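Local coordinates for regulatory protein YycH-like domain-containing protein (Eubacterium rectale, PDB 5COZ) that is of unknown function but, as a predicted lipoprotein with a YycH-like domain, probably sits at the outer face of the membrane, perhaps in a regulatory role, at residues A[75-80]-A[94-99]; A[81-86]-A[125-130]; A[243-248]-A[253-258]; A[170-175]-A[212-217]. One frame throughout, in Å; residues are numbered along the deposited sequence.

Interaction 1 (A[75-80]-A[94-99]); sequences KCYDLM and CVQSHR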
loop_
_atom_site.group_PDB
_atom_site.type_symbol
_atom_site.label_atom_id
_atom_site.label_comp_id
_atom_site.label_asym_id
_atom_site.label_seq_id
_atom_site.Cartn_x
_atom_site.Cartn_y
_atom_site.Cartn_z
ATOM N N LYS A 75 21.726 -14.079 -3.357
ATOM C CA LYS A 75 20.436 -13.487 -3.693
ATOM C C LYS A 75 20.367 -12.052 -3.229
ATOM O O LYS A 75 19.778 -11.205 -3.902
ATOM C CB LYS A 75 19.286 -14.271 -3.030
ATOM C CG LYS A 75 18.983 -15.614 -3.659
ATOM C CD LYS A 75 17.833 -16.250 -2.885
ATOM C CE LYS A 75 17.204 -17.390 -3.624
ATOM N NZ LYS A 75 16.131 -18.030 -2.814
ATOM N N CYS A 76 20.944 -11.783 -2.035
ATOM C CA CYS A 76 20.952 -10.444 -1.476
ATOM C C CYS A 76 21.711 -9.496 -2.402
ATOM O O CYS A 76 21.234 -8.399 -2.714
ATOM C CB CYS A 76 21.585 -10.477 -0.097
ATOM S SG CYS A 76 21.520 -8.880 0.728
ATOM N N TYR A 77 22.917 -9.909 -2.823
ATOM C CA TYR A 77 23.736 -9.067 -3.674
ATOM C C TYR A 77 23.111 -8.910 -5.055
ATOM O O TYR A 77 23.263 -7.841 -5.656
ATOM C CB TYR A 77 25.176 -9.607 -3.761
ATOM C CG TYR A 77 26.054 -9.200 -2.587
ATOM C CD1 TYR A 77 25.637 -9.413 -1.267
ATOM C CD2 TYR A 77 27.323 -8.665 -2.793
ATOM C CE1 TYR A 77 26.450 -9.073 -0.188
ATOM C CE2 TYR A 77 28.161 -8.354 -1.722
ATOM C CZ TYR A 77 27.712 -8.556 -0.420
ATOM O OH TYR A 77 28.554 -8.254 0.622
ATOM N N ASP A 78 22.402 -9.942 -5.535
ATOM C CA ASP A 78 21.685 -9.810 -6.813
ATOM C C ASP A 78 20.616 -8.706 -6.709
ATOM O O ASP A 78 20.479 -7.904 -7.631
ATOM C CB ASP A 78 21.044 -11.146 -7.218
ATOM C CG ASP A 78 22.039 -12.195 -7.688
ATOM O OD1 ASP A 78 23.172 -11.814 -8.081
ATOM O OD2 ASP A 78 21.659 -13.379 -7.743
ATOM N N LEU A 79 19.891 -8.655 -5.570
ATOM C CA LEU A 79 18.900 -7.610 -5.359
ATOM C C LEU A 79 19.614 -6.238 -5.256
ATOM O O LEU A 79 19.174 -5.241 -5.856
ATOM C CB LEU A 79 18.099 -7.923 -4.106
ATOM C CG LEU A 79 17.059 -6.853 -3.710
ATOM C CD1 LEU A 79 16.080 -6.565 -4.865
ATOM C CD2 LEU A 79 16.322 -7.281 -2.421
HETATM N N MSE A 80 20.748 -6.187 -4.534
HETATM C CA MSE A 80 21.530 -4.982 -4.417
HETATM C C MSE A 80 21.880 -4.419 -5.818
HETATM O O MSE A 80 21.776 -3.216 -6.024
HETATM C CB MSE A 80 22.815 -5.221 -3.571
HETATM C CG MSE A 80 23.745 -3.989 -3.519
HETATM SE SE MSE A 80 24.995 -3.871 -5.031
HETATM C CE MSE A 80 26.038 -5.521 -4.633
ATOM N N CYS A 94 31.301 2.924 -3.339
ATOM C CA CYS A 94 30.466 2.516 -2.207
ATOM C C CYS A 94 31.220 1.753 -1.167
ATOM O O CYS A 94 32.158 1.021 -1.519
ATOM C CB CYS A 94 29.300 1.684 -2.702
ATOM S SG CYS A 94 27.948 2.680 -3.314
ATOM N N VAL A 95 30.783 1.858 0.096
ATOM C CA VAL A 95 31.299 1.109 1.222
ATOM C C VAL A 95 30.218 0.145 1.675
ATOM O O VAL A 95 29.083 0.553 1.973
ATOM C CB VAL A 95 31.768 2.033 2.384
ATOM C CG1 VAL A 95 32.282 1.214 3.569
ATOM C CG2 VAL A 95 32.852 3.003 1.909
ATOM N N GLN A 96 30.560 -1.134 1.737
ATOM C CA GLN A 96 29.657 -2.156 2.201
ATOM C C GLN A 96 29.816 -2.316 3.719
ATOM O O GLN A 96 30.931 -2.249 4.254
ATOM C CB GLN A 96 29.944 -3.493 1.460
ATOM C CG GLN A 96 29.018 -4.680 1.800
ATOM C CD GLN A 96 29.428 -5.549 2.998
ATOM O OE1 GLN A 96 30.262 -5.176 3.840
ATOM N NE2 GLN A 96 28.873 -6.753 3.078
ATOM N N SER A 97 28.709 -2.570 4.402
ATOM C CA SER A 97 28.714 -2.961 5.811
ATOM C C SER A 97 27.657 -4.013 6.040
ATOM O O SER A 97 26.751 -4.205 5.218
ATOM C CB SER A 97 28.594 -1.780 6.774
ATOM O OG SER A 97 27.493 -0.956 6.468
ATOM N N HIS A 98 27.821 -4.781 7.115
ATOM C CA HIS A 98 26.942 -5.884 7.436
ATOM C C HIS A 98 26.830 -6.075 8.955
ATOM O O HIS A 98 27.832 -5.949 9.672
ATOM C CB HIS A 98 27.493 -7.168 6.781
ATOM C CG HIS A 98 26.881 -8.427 7.290
ATOM N ND1 HIS A 98 27.561 -9.252 8.176
ATOM C CD2 HIS A 98 25.644 -8.933 7.081
ATOM C CE1 HIS A 98 26.730 -10.247 8.438
ATOM N NE2 HIS A 98 25.560 -10.087 7.822
ATOM N N ARG A 99 25.612 -6.402 9.426
ATOM C CA ARG A 99 25.305 -6.725 10.826
ATOM C C ARG A 99 24.388 -7.916 10.885
ATOM O O ARG A 99 23.601 -8.130 9.957
ATOM C CB ARG A 99 24.561 -5.564 11.552
ATOM C CG ARG A 99 25.108 -4.185 11.363
ATOM C CD ARG A 99 24.507 -3.244 12.386
ATOM N NE ARG A 99 23.064 -3.041 12.262
ATOM C CZ ARG A 99 22.501 -2.152 11.459
ATOM N NH1 ARG A 99 23.244 -1.461 10.596
ATOM N NH2 ARG A 99 21.188 -1.968 11.483
#
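Tyr77 and Gln96 mark the closest backbone approach of helical segment 75-80 to segment 94-99, and even there their CA atoms stand 10.8 Å apart. Helix and strand backbones therefore do not touch, and two long side chains bridge the interval. Within the helix, Leu79 N bonds to Lys75 O and Met80 N to Cys76 O in the usual i to i+4 pattern. Tyr77 carries its ring away from the helix with CG anti to its own carbonyl carbon (chi1 -82°), which brings the phenol oxygen toward the strand. Gln96 answers from the strand with a chain bent at chi2, which leaves NE2 as the amide atom next to the hydroxyl. The two side chains cross at about a right angle, with ring and amide planes 49° apart. Gln96 NE2 donates to Tyr77 OH over 2.9 Å, but the N-H points well off the line, at 127°, and the bond is weak. NE2 arrives at the edge of the ring, near its plane, while the aliphatic Gln96 CG also lies 3.8 Å from Tyr77 OH. Only 67 Å² is buried in all. An alanine here removes the amide, and Tyr77 OH would probably be left without this weak donor, its ring steadied mainly by Trp109. The contact lies at the surface of the protein: helix 73-87 rests on the antiparallel sheet, Trp109 of strand 104-111 meets the Tyr77 ring edge-to-face and also touches Gln96, and strand 95-101 pairs with strand 104-111 beneath them.

Interaction 2 (A[81-86]-A[125-130]); sequences EKLAKA and ALAETH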
loop_
_atom_site.group_PDB
_atom_site.type_symbol
_atom_site.label_atom_id
_atom_site.label_comp_id
_atom_site.label_asym_id
_atom_site.label_seq_id
_atom_site.Cartn_x
_atom_site.Cartn_y
_atom_site.Cartn_z
ATOM N N GLU A 81 22.316 -5.271 -6.763
ATOM C CA GLU A 81 22.711 -4.739 -8.065
ATOM C C GLU A 81 21.521 -4.171 -8.812
ATOM O O GLU A 81 21.685 -3.148 -9.468
ATOM C CB GLU A 81 23.399 -5.809 -8.920
ATOM C CG GLU A 81 24.731 -6.254 -8.344
ATOM C CD GLU A 81 25.593 -6.889 -9.415
ATOM O OE1 GLU A 81 25.936 -6.194 -10.405
ATOM O OE2 GLU A 81 25.915 -8.093 -9.269
ATOM N N LYS A 82 20.340 -4.808 -8.686
ATOM C CA LYS A 82 19.141 -4.282 -9.353
ATOM C C LYS A 82 18.768 -2.936 -8.741
ATOM O O LYS A 82 18.467 -1.998 -9.478
ATOM C CB LYS A 82 17.990 -5.260 -9.250
ATOM C CG LYS A 82 18.236 -6.546 -10.024
ATOM C CD LYS A 82 17.117 -7.526 -9.729
ATOM C CE LYS A 82 17.218 -8.812 -10.508
ATOM N NZ LYS A 82 18.260 -9.711 -9.953
ATOM N N LEU A 83 18.854 -2.810 -7.398
ATOM C CA LEU A 83 18.563 -1.531 -6.747
ATOM C C LEU A 83 19.588 -0.469 -7.106
ATOM O O LEU A 83 19.217 0.696 -7.281
ATOM C CB LEU A 83 18.503 -1.695 -5.233
ATOM C CG LEU A 83 17.361 -2.580 -4.730
ATOM C CD1 LEU A 83 17.535 -2.876 -3.261
ATOM C CD2 LEU A 83 15.988 -1.926 -4.985
ATOM N N ALA A 84 20.888 -0.842 -7.203
ATOM C CA ALA A 84 21.945 0.087 -7.579
ATOM C C ALA A 84 21.732 0.597 -9.012
ATOM O O ALA A 84 21.966 1.779 -9.253
ATOM C CB ALA A 84 23.319 -0.594 -7.452
ATOM N N LYS A 85 21.251 -0.273 -9.934
ATOM C CA LYS A 85 20.959 0.152 -11.318
ATOM C C LYS A 85 19.839 1.213 -11.300
ATOM O O LYS A 85 19.956 2.278 -11.916
ATOM C CB LYS A 85 20.554 -1.057 -12.180
ATOM C CG LYS A 85 20.315 -0.712 -13.657
ATOM C CD LYS A 85 19.477 -1.776 -14.348
ATOM C CE LYS A 85 19.099 -1.421 -15.772
ATOM N NZ LYS A 85 18.038 -0.381 -15.832
ATOM N N ALA A 86 18.780 0.935 -10.523
ATOM C CA ALA A 86 17.629 1.838 -10.423
ATOM C C ALA A 86 18.011 3.254 -9.957
ATOM O O ALA A 86 17.580 4.225 -10.586
ATOM C CB ALA A 86 16.604 1.237 -9.474
ATOM N N ALA A 125 13.791 -3.810 1.794
ATOM C CA ALA A 125 14.935 -3.333 1.044
ATOM C C ALA A 125 14.645 -1.897 0.689
ATOM O O ALA A 125 13.512 -1.564 0.304
ATOM C CB ALA A 125 15.218 -4.181 -0.187
ATOM N N LEU A 126 15.637 -1.032 0.865
ATOM C CA LEU A 126 15.446 0.379 0.559
ATOM C C LEU A 126 16.647 0.925 -0.188
ATOM O O LEU A 126 17.764 0.851 0.328
ATOM C CB LEU A 126 15.232 1.184 1.859
ATOM C CG LEU A 126 15.114 2.731 1.720
ATOM C CD1 LEU A 126 13.849 3.115 0.941
ATOM C CD2 LEU A 126 15.100 3.419 3.080
ATOM N N ALA A 127 16.421 1.502 -1.366
ATOM C CA ALA A 127 17.453 2.213 -2.114
ATOM C C ALA A 127 17.020 3.679 -2.211
ATOM O O ALA A 127 15.858 3.954 -2.515
ATOM C CB ALA A 127 17.663 1.615 -3.497
ATOM N N GLU A 128 17.902 4.611 -1.919
ATOM C CA GLU A 128 17.494 6.018 -2.017
ATOM C C GLU A 128 18.651 6.939 -2.280
ATOM O O GLU A 128 19.775 6.672 -1.868
ATOM C CB GLU A 128 16.754 6.481 -0.743
ATOM C CG GLU A 128 17.554 6.380 0.549
ATOM C CD GLU A 128 16.791 6.606 1.840
ATOM O OE1 GLU A 128 15.558 6.818 1.803
ATOM O OE2 GLU A 128 17.447 6.591 2.905
ATOM N N THR A 129 18.360 8.033 -2.980
ATOM C CA THR A 129 19.294 9.141 -3.137
ATOM C C THR A 129 19.037 10.071 -1.980
ATOM O O THR A 129 18.008 9.943 -1.307
ATOM C CB THR A 129 19.132 9.867 -4.481
ATOM O OG1 THR A 129 17.849 10.526 -4.478
ATOM C CG2 THR A 129 19.297 8.947 -5.677
ATOM N N HIS A 130 19.960 11.024 -1.734
ATOM C CA HIS A 130 19.745 11.985 -0.660
ATOM C C HIS A 130 18.443 12.797 -0.918
ATOM O O HIS A 130 17.621 12.938 -0.021
ATOM C CB HIS A 130 20.971 12.909 -0.563
ATOM C CG HIS A 130 20.815 14.022 0.422
ATOM N ND1 HIS A 130 20.768 13.779 1.782
ATOM C CD2 HIS A 130 20.668 15.351 0.207
ATOM C CE1 HIS A 130 20.605 14.963 2.352
ATOM N NE2 HIS A 130 20.530 15.936 1.443
#
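Leu83 of the helix settles against two alanines of the strand, Ala125 and Ala127, and apolar packing carries the whole contact between 81-86 and 125-130. Its CB lies 3.8 Å from Ala127 CB, the closest approach of the two segments. Farther along the side chain the branches divide: CD1 reaches Ala125 CB at 4.1 Å, and CD2 stays with Ala127, its methyl 4.2 Å from Ala127 CB. The leucine thus spans two alternate strand residues, both of which direct CB toward the helix, while Leu126 between them points to the other side of the sheet. With CG anti to the carbonyl carbon (chi1 -65°), the branched end of Leu83 runs along the strand instead of turning back over the helix. Small alanine side chains let the helix come near, and the CA atoms of Leu83 and Ala127 are 6.1 Å apart. All three residues are buried, and 130 Å² is covered in total.

The polar interactions belong to each segment and its own surroundings. Backbone bonds Lys85 N to Glu81 O and Ala86 N to Lys82 O keep the helix regular, and Lys85 NZ forms a salt bridge with Glu178. Past the strand, Thr129 is an N-cap, its OG1 bonded to Gly132 N at the start of helix 130-137. Strand 125-128 lies between strands 116-120 and 252-258 in the antiparallel sheet, and Ile118 and Leu256 from these neighbours also touch Leu83, so helix 73-87 packs across three adjoining strands.

Interaction 3 (A[243-248]-A[253-258]); sequences HLVIAM and ISFLDI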
loop_
_atom_site.group_PDB
_atom_site.type_symbol
_atom_site.label_atom_id
_atom_site.label_comp_id
_atom_site.label_asym_id
_atom_site.label_seq_id
_atom_site.Cartn_x
_atom_site.Cartn_y
_atom_site.Cartn_z
ATOM N N HIS A 243 2.924 -2.091 -0.124
ATOM C CA HIS A 243 3.150 -1.197 -1.249
ATOM C C HIS A 243 4.628 -1.172 -1.561
ATOM O O HIS A 243 5.473 -1.037 -0.671
ATOM C CB HIS A 243 2.578 0.260 -1.076
ATOM C CG HIS A 243 2.805 0.889 0.268
ATOM N ND1 HIS A 243 1.745 1.402 1.006
ATOM C CD2 HIS A 243 3.949 1.123 0.951
ATOM C CE1 HIS A 243 2.275 1.916 2.100
ATOM N NE2 HIS A 243 3.593 1.791 2.112
ATOM N N LEU A 244 4.906 -1.350 -2.843
ATOM C CA LEU A 244 6.244 -1.185 -3.423
ATOM C C LEU A 244 6.288 0.304 -3.832
ATOM O O LEU A 244 5.474 0.753 -4.675
ATOM C CB LEU A 244 6.397 -2.131 -4.635
ATOM C CG LEU A 244 7.619 -1.886 -5.547
ATOM C CD1 LEU A 244 8.933 -2.132 -4.826
ATOM C CD2 LEU A 244 7.540 -2.795 -6.843
ATOM N N VAL A 245 7.165 1.098 -3.161
ATOM C CA VAL A 245 7.221 2.539 -3.380
ATOM C C VAL A 245 8.354 2.863 -4.348
ATOM O O VAL A 245 9.491 2.486 -4.089
ATOM C CB VAL A 245 7.377 3.297 -2.051
ATOM C CG1 VAL A 245 7.307 4.813 -2.302
ATOM C CG2 VAL A 245 6.289 2.888 -1.049
ATOM N N ILE A 246 8.027 3.482 -5.485
ATOM C CA ILE A 246 9.041 3.866 -6.469
ATOM C C ILE A 246 8.869 5.331 -6.745
ATOM O O ILE A 246 7.828 5.750 -7.263
ATOM C CB ILE A 246 8.913 3.037 -7.765
ATOM C CG1 ILE A 246 8.786 1.504 -7.455
ATOM C CG2 ILE A 246 10.116 3.357 -8.699
ATOM C CD1 ILE A 246 8.826 0.549 -8.747
ATOM N N ALA A 247 9.874 6.120 -6.383
ATOM C CA ALA A 247 9.808 7.566 -6.633
ATOM C C ALA A 247 10.830 7.968 -7.655
ATOM O O ALA A 247 11.888 7.325 -7.747
ATOM C CB ALA A 247 10.039 8.339 -5.353
HETATM N N MSE A 248 10.547 9.046 -8.397
HETATM C CA MSE A 248 11.514 9.544 -9.372
HETATM C C MSE A 248 11.438 11.050 -9.505
HETATM O O MSE A 248 10.368 11.646 -9.359
HETATM C CB MSE A 248 11.318 8.890 -10.736
HETATM C CG MSE A 248 9.933 9.091 -11.288
HETATM SE SE MSE A 248 9.515 7.854 -12.700
HETATM C CE MSE A 248 9.370 6.235 -11.763
ATOM N N ILE A 253 15.080 7.501 -10.915
ATOM C CA ILE A 253 14.581 6.886 -9.693
ATOM C C ILE A 253 15.361 7.454 -8.506
ATOM O O ILE A 253 16.590 7.498 -8.554
ATOM C CB ILE A 253 14.683 5.332 -9.761
ATOM C CG1 ILE A 253 13.993 4.752 -11.037
ATOM C CG2 ILE A 253 14.195 4.642 -8.465
ATOM C CD1 ILE A 253 12.505 4.922 -11.136
ATOM N N SER A 254 14.662 7.878 -7.460
ATOM C CA SER A 254 15.308 8.465 -6.295
ATOM C C SER A 254 15.002 7.726 -4.993
ATOM O O SER A 254 15.624 8.015 -3.979
ATOM C CB SER A 254 14.835 9.915 -6.167
ATOM O OG SER A 254 13.425 9.904 -5.964
ATOM N N PHE A 255 14.033 6.800 -4.998
ATOM C CA PHE A 255 13.610 6.100 -3.791
ATOM C C PHE A 255 12.901 4.835 -4.196
ATOM O O PHE A 255 12.026 4.878 -5.062
ATOM C CB PHE A 255 12.668 7.030 -2.985
ATOM C CG PHE A 255 12.213 6.508 -1.648
ATOM C CD1 PHE A 255 11.103 5.676 -1.551
ATOM C CD2 PHE A 255 12.845 6.909 -0.480
ATOM C CE1 PHE A 255 10.659 5.219 -0.305
ATOM C CE2 PHE A 255 12.385 6.465 0.767
ATOM C CZ PHE A 255 11.285 5.646 0.842
ATOM N N LEU A 256 13.298 3.689 -3.609
ATOM C CA LEU A 256 12.724 2.417 -3.962
ATOM C C LEU A 256 12.630 1.615 -2.688
ATOM O O LEU A 256 13.664 1.274 -2.105
ATOM C CB LEU A 256 13.626 1.739 -5.024
ATOM C CG LEU A 256 13.081 0.574 -5.819
ATOM C CD1 LEU A 256 11.815 0.895 -6.436
ATOM C CD2 LEU A 256 14.027 0.238 -6.960
ATOM N N ASP A 257 11.403 1.398 -2.209
ATOM C CA ASP A 257 11.191 0.689 -0.950
ATOM C C ASP A 257 10.376 -0.568 -1.218
ATOM O O ASP A 257 9.232 -0.498 -1.700
ATOM C CB ASP A 257 10.480 1.607 0.063
ATOM C CG ASP A 257 10.638 1.216 1.526
ATOM O OD1 ASP A 257 11.423 0.287 1.816
ATOM O OD2 ASP A 257 10.067 1.915 2.389
ATOM N N ILE A 258 10.990 -1.722 -0.936
ATOM C CA ILE A 258 10.367 -3.012 -1.176
ATOM C C ILE A 258 9.809 -3.531 0.125
ATOM O O ILE A 258 10.544 -3.639 1.099
ATOM C CB ILE A 258 11.375 -4.019 -1.766
ATOM C CG1 ILE A 258 12.098 -3.447 -3.033
ATOM C CG2 ILE A 258 10.688 -5.385 -2.092
ATOM C CD1 ILE A 258 13.143 -4.432 -3.607
#
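Ile246 lies beside Leu256 on one face of the hairpin formed by 243-248 and 253-258, both side chains pointing the same way. From Ile246 CB, 3.8 Å from Leu256 CD1, the chain divides. CG1 presses on that same methyl at 3.3 Å, tighter than usual carbon contact, and CD1 at the tip stays beside it. The other branch, CG2, is anti to the backbone N and touches Leu256 CD1 as well; in the conformer given, one of two, Ile253 CD1 also lies 3.8 Å from Ile246 CG2. An alanine here is likely to open a gap beside the Leu256 methyl. On the other face, Val245 CG1 meets Phe255 CE1 at 3.9 Å, and Ala247 CB meets Phe255 CB.

The strands run antiparallel, their axes at 165°. Val245 and Asp257 form a hydrogen-bonded pair with both bonds in the carbonyl plane, and Ala247 N donates to Phe255 O over 2.8 Å, nearly straight at 174°. Ser254 N then bonds to Ala247 O from above the carbonyl plane. Ser254 and Phe255 both face Ala247, a classic beta bulge that shifts the register by one residue. Strand 211-220 flanks the hairpin beyond 244-249 and strand 125-128 beyond 252-258, while helices 73-87 and 165-178 cover the face bearing Leu256.

Interaction 4 (A[170-175]-A[212-217]); sequences ELAVKT and YVFFMF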
loop_
_atom_site.group_PDB
_atom_site.type_symbol
_atom_site.label_atom_id
_atom_site.label_comp_id
_atom_site.label_asym_id
_atom_site.label_seq_id
_atom_site.Cartn_x
_atom_site.Cartn_y
_atom_site.Cartn_z
ATOM N N GLU A 170 5.604 4.138 -17.023
ATOM C CA GLU A 170 6.315 3.132 -17.813
ATOM C C GLU A 170 7.647 2.765 -17.152
ATOM O O GLU A 170 8.005 1.582 -17.109
ATOM C CB GLU A 170 6.531 3.636 -19.244
ATOM C CG GLU A 170 5.245 3.612 -20.057
ATOM C CD GLU A 170 5.230 4.303 -21.410
ATOM O OE1 GLU A 170 6.198 5.026 -21.734
ATOM O OE2 GLU A 170 4.220 4.150 -22.134
ATOM N N LEU A 171 8.366 3.755 -16.572
ATOM C CA LEU A 171 9.613 3.467 -15.878
ATOM C C LEU A 171 9.353 2.681 -14.574
ATOM O O LEU A 171 10.112 1.766 -14.244
ATOM C CB LEU A 171 10.369 4.773 -15.591
ATOM C CG LEU A 171 11.707 4.653 -14.858
ATOM C CD1 LEU A 171 12.677 3.670 -15.554
ATOM C CD2 LEU A 171 12.321 6.029 -14.665
ATOM N N ALA A 172 8.275 3.022 -13.849
ATOM C CA ALA A 172 7.954 2.284 -12.608
ATOM C C ALA A 172 7.613 0.805 -12.928
ATOM O O ALA A 172 8.108 -0.095 -12.253
ATOM C CB ALA A 172 6.800 2.958 -11.891
ATOM N N VAL A 173 6.850 0.569 -14.031
ATOM C CA VAL A 173 6.435 -0.780 -14.454
ATOM C C VAL A 173 7.678 -1.582 -14.889
ATOM O O VAL A 173 7.841 -2.743 -14.502
ATOM C CB VAL A 173 5.358 -0.656 -15.572
ATOM C CG1 VAL A 173 5.172 -1.985 -16.320
ATOM C CG2 VAL A 173 4.026 -0.172 -14.991
ATOM N N LYS A 174 8.576 -0.934 -15.645
ATOM C CA LYS A 174 9.824 -1.553 -16.104
ATOM C C LYS A 174 10.705 -1.921 -14.897
ATOM O O LYS A 174 11.274 -3.012 -14.868
ATOM C CB LYS A 174 10.556 -0.598 -17.066
ATOM C CG LYS A 174 11.910 -1.084 -17.573
ATOM C CD LYS A 174 12.628 0.084 -18.261
ATOM C CE LYS A 174 14.054 -0.223 -18.656
ATOM N NZ LYS A 174 14.118 -1.013 -19.911
ATOM N N THR A 175 10.734 -1.061 -13.859
ATOM C CA THR A 175 11.551 -1.327 -12.663
ATOM C C THR A 175 10.993 -2.514 -11.863
ATOM O O THR A 175 11.760 -3.363 -11.418
ATOM C CB THR A 175 11.651 -0.063 -11.798
ATOM O OG1 THR A 175 12.176 0.992 -12.616
ATOM C CG2 THR A 175 12.561 -0.252 -10.587
ATOM N N TYR A 212 7.719 12.268 -8.525
ATOM C CA TYR A 212 6.555 11.390 -8.629
ATOM C C TYR A 212 6.756 10.227 -7.676
ATOM O O TYR A 212 7.871 9.699 -7.627
ATOM C CB TYR A 212 6.444 10.781 -10.029
ATOM C CG TYR A 212 5.993 11.684 -11.139
ATOM C CD1 TYR A 212 4.717 12.254 -11.127
ATOM C CD2 TYR A 212 6.792 11.890 -12.254
ATOM C CE1 TYR A 212 4.263 13.023 -12.191
ATOM C CE2 TYR A 212 6.336 12.634 -13.340
ATOM C CZ TYR A 212 5.066 13.192 -13.309
ATOM O OH TYR A 212 4.633 13.946 -14.380
ATOM N N VAL A 213 5.722 9.782 -6.975
ATOM C CA VAL A 213 5.810 8.589 -6.131
ATOM C C VAL A 213 4.741 7.617 -6.573
ATOM O O VAL A 213 3.549 7.929 -6.477
ATOM C CB VAL A 213 5.672 8.900 -4.625
ATOM C CG1 VAL A 213 5.626 7.605 -3.789
ATOM C CG2 VAL A 213 6.812 9.793 -4.141
ATOM N N PHE A 214 5.154 6.437 -7.034
ATOM C CA PHE A 214 4.193 5.389 -7.329
ATOM C C PHE A 214 4.108 4.414 -6.209
ATOM O O PHE A 214 5.130 4.034 -5.637
ATOM C CB PHE A 214 4.609 4.594 -8.576
ATOM C CG PHE A 214 4.414 5.402 -9.825
ATOM C CD1 PHE A 214 5.426 6.232 -10.306
ATOM C CD2 PHE A 214 3.250 5.279 -10.566
ATOM C CE1 PHE A 214 5.239 6.975 -11.482
ATOM C CE2 PHE A 214 3.051 6.041 -11.725
ATOM C CZ PHE A 214 4.052 6.877 -12.176
ATOM N N PHE A 215 2.882 3.963 -5.927
ATOM C CA PHE A 215 2.635 2.804 -5.095
ATOM C C PHE A 215 2.201 1.707 -6.009
ATOM O O PHE A 215 1.190 1.840 -6.680
ATOM C CB PHE A 215 1.545 3.005 -4.012
ATOM C CG PHE A 215 1.883 3.781 -2.771
ATOM C CD1 PHE A 215 3.044 4.555 -2.695
ATOM C CD2 PHE A 215 1.045 3.735 -1.666
ATOM C CE1 PHE A 215 3.317 5.325 -1.543
ATOM C CE2 PHE A 215 1.342 4.465 -0.505
ATOM C CZ PHE A 215 2.471 5.245 -0.450
HETATM N N MSE A 216 2.983 0.632 -6.034
HETATM C CA MSE A 216 2.605 -0.580 -6.765
HETATM C C MSE A 216 2.315 -1.647 -5.749
HETATM O O MSE A 216 2.771 -1.568 -4.613
HETATM C CB MSE A 216 3.679 -1.009 -7.740
HETATM C CG MSE A 216 4.166 0.182 -8.521
HETATM SE SE MSE A 216 5.575 -0.266 -9.695
HETATM C CE MSE A 216 4.598 -0.596 -10.996
ATOM N N PHE A 217 1.484 -2.625 -6.128
ATOM C CA PHE A 217 1.013 -3.581 -5.161
ATOM C C PHE A 217 1.367 -5.019 -5.509
ATOM O O PHE A 217 0.724 -5.634 -6.347
ATOM C CB PHE A 217 -0.517 -3.411 -5.015
ATOM C CG PHE A 217 -0.899 -1.978 -4.707
ATOM C CD1 PHE A 217 -0.605 -1.416 -3.468
ATOM C CD2 PHE A 217 -1.432 -1.155 -5.698
ATOM C CE1 PHE A 217 -0.879 -0.072 -3.211
ATOM C CE2 PHE A 217 -1.717 0.193 -5.440
ATOM C CZ PHE A 217 -1.460 0.724 -4.189
#
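Ala172 sets its methyl over one face of the Phe214 ring, a CH-pi contact with CB 4.2 Å from the ring centroid and 23° off the normal. The methyl is offset toward the rim, closest to CD1 at 3.9 Å and to CG. Phe214 is turned to it by a CG anti to the carbonyl carbon (chi1 -72°). The selenomethionine Met216, two residues on and so on the same side of the strand, packs against Ala172 as well: its SE lies 4.1 Å from Ala172 CB and 3.6 Å from Ala172 O. Its chain bends at chi3, carrying CE to Val173, 4.1 Å from CG2, where the side chains cross at about a right angle. Met216 is given in one of two conformers, so its contacts are less certain. The axes of 170-175 and 212-216 approach to 9.9 Å and are inclined by 45°. Thr175 OG1, on the same helix, bonds back to Leu171 O, which also accepts Thr175 N from the opposite face of its plane. Across the interface the side chains that meet are apolar, though Met216 also lies against the Ala172 carbonyl, so the contact rests on shape and dispersion, without hydrogen bonds between the two segments.

Overall arrangement
All four contacts involve one antiparallel sheet and the helices packed on it. Interactions 1 and 2 share helix 73-87: interaction 1 is a surface contact of one weak polar bond, whereas interaction 2, 11 Å away between centres, is buried and purely apolar. Interaction 3 is strand pairing in the core, with backbone hydrogen bonds and the largest buried area. It adjoins interaction 2 through strands 125-128 and 252-258, and interaction 4 through strands 244-249 and 211-220. Interaction 4 is also buried, but seats another helix, 165-178, by methyl, ring and selenium packing. Leu79 of segment 75-80 touches both Ala125 and Ile258, linking the surface contact to the buried ones.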